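PDB 4O2H: protein BCAM1869 from Burkholderia cenocepacia, which is an RsaM homolog, probably a transcriptional regulator connected with quorum sensing, built on a novel fold. Local coordinates for residues Y81-R84 with A85-T88. Sequence-based numbering, arbitrary orientation.
Sequences YLER and ATGT
Glu83 and Thr88 face each other at the mouth of a beta-hairpin, where strand 74-83 turns back toward strand 89-98 in the four-stranded antiparallel sheet. One backbone bond joins the pair: Glu83 N donates to Thr88 O at 3.0 Å. Its angle at the hydrogen, 170°, is nearly straight. Arg84 to Gly87 form the four-residue loop, and Glu83 to Gly87 an alpha-turn, closed weakly by Gly87 N on Glu83 O. The Gly87 N to Glu83 O bond is long at 3.2 Å and bent at the hydrogen; Gly87 CA adds a C-H contact to Glu83 O. Gly87 ends the turn with a positive phi of 75°.

The close-fitting part of the turn is gathered around Glu83. Its CG lies anti to the carbonyl carbon and the chain bends at the next torsion, which brings the carboxylate across Thr86. Thr86 OG1 donates to Glu83 OE1 at 2.9 Å, reaching the anti lone pair, on the side away from the other oxygen. A chi1 of 41° sets Thr86 OG1 between its own backbone N and carbonyl carbon, 3.3 Å from Glu83 CB. Thr88 runs alongside the glutamate and points the same way, with its methyl CG2 4.0 Å from Glu83 OE1.

Close-fitting as it is, this cluster lies at the surface together with the looser outer bend, where Arg84 and Ala85 are solvent-exposed. The arginine side chain leaves the turn to form a salt bridge through NE with Asp54, just before strand 55-65. The buried side belongs to Leu82, which touches Phe89 and Leu57; its methyl CD1 packs 3.4 Å from Gly87 O.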
loop_
_atom_site.group_PDB
_atom_site.type_symbol
_atom_site.label_atom_id
_atom_site.label_comp_id
_atom_site.label_asym_id
_atom_site.label_seq_id
_atom_site.Cartn_x
_atom_site.Cartn_y
_atom_site.Cartn_z
ATOM N N TYR A 81 -12.308 -1.418 5.632
ATOM C CA TYR A 81 -13.375 -2.332 5.307
ATOM C C TYR A 81 -14.632 -1.526 5.172
ATOM O O TYR A 81 -14.787 -0.463 5.791
ATOM C CB TYR A 81 -13.533 -3.550 6.254
ATOM C CG TYR A 81 -13.931 -3.276 7.687
ATOM C CD1 TYR A 81 -15.269 -3.223 8.061
ATOM C CD2 TYR A 81 -12.969 -3.175 8.692
ATOM C CE1 TYR A 81 -15.644 -2.999 9.384
ATOM C CE2 TYR A 81 -13.332 -2.966 10.024
ATOM C CZ TYR A 81 -14.673 -2.878 10.363
ATOM O OH TYR A 81 -15.041 -2.691 11.672
ATOM N N LEU A 82 -15.520 -2.029 4.333
ATOM C CA LEU A 82 -16.804 -1.426 4.109
ATOM C C LEU A 82 -17.854 -2.299 4.796
ATOM O O LEU A 82 -18.039 -3.453 4.406
ATOM C CB LEU A 82 -17.040 -1.294 2.584
ATOM C CG LEU A 82 -18.444 -0.883 2.130
ATOM C CD1 LEU A 82 -18.780 0.524 2.627
ATOM C CD2 LEU A 82 -18.536 -0.981 0.652
ATOM N N GLU A 83 -18.535 -1.750 5.834
ATOM C CA GLU A 83 -19.577 -2.469 6.567
ATOM C C GLU A 83 -20.773 -2.729 5.681
ATOM O O GLU A 83 -21.139 -1.871 4.870
ATOM C CB GLU A 83 -20.029 -1.712 7.814
ATOM C CG GLU A 83 -19.067 -1.804 8.981
ATOM C CD GLU A 83 -19.751 -1.887 10.332
ATOM O OE1 GLU A 83 -20.823 -1.256 10.492
ATOM O OE2 GLU A 83 -19.228 -2.604 11.220
ATOM N N ARG A 84 -21.342 -3.931 5.793
ATOM C CA ARG A 84 -22.505 -4.316 5.024
ATOM C C ARG A 84 -23.747 -3.533 5.512
ATOM O O ARG A 84 -24.443 -2.916 4.702
ATOM C CB ARG A 84 -22.719 -5.838 5.136
ATOM C CG ARG A 84 -23.706 -6.432 4.132
ATOM C CD ARG A 84 -23.869 -7.953 4.262
ATOM N NE ARG A 84 -22.586 -8.632 4.481
ATOM C CZ ARG A 84 -21.740 -9.005 3.523
ATOM N NH1 ARG A 84 -22.046 -8.808 2.243
ATOM N NH2 ARG A 84 -20.587 -9.591 3.835
ATOM N N ALA A 85 -23.961 -3.509 6.839
ATOM C CA ALA A 85 -25.135 -2.938 7.505
ATOM C C ALA A 85 -25.385 -1.469 7.193
ATOM O O ALA A 85 -26.465 -1.100 6.715
ATOM C CB ALA A 85 -25.018 -3.112 9.019
ATOM N N THR A 86 -24.388 -0.657 7.471
ATOM C CA THR A 86 -24.407 0.784 7.436
ATOM C C THR A 86 -23.878 1.411 6.157
ATOM O O THR A 86 -24.181 2.577 5.891
ATOM C CB THR A 86 -23.539 1.260 8.610
ATOM O OG1 THR A 86 -22.377 0.424 8.685
ATOM C CG2 THR A 86 -24.289 1.199 9.949
ATOM N N GLY A 87 -23.050 0.690 5.421
ATOM C CA GLY A 87 -22.389 1.238 4.241
ATOM C C GLY A 87 -21.259 2.168 4.658
ATOM O O GLY A 87 -20.760 2.965 3.850
ATOM N N THR A 88 -20.820 2.057 5.926
ATOM C CA THR A 88 -19.767 2.928 6.422
ATOM C C THR A 88 -18.365 2.302 6.237
ATOM O O THR A 88 -18.159 1.119 6.502
ATOM C CB THR A 88 -20.039 3.369 7.890
ATOM O OG1 THR A 88 -19.168 4.453 8.186
ATOM C CG2 THR A 88 -19.802 2.281 8.919
#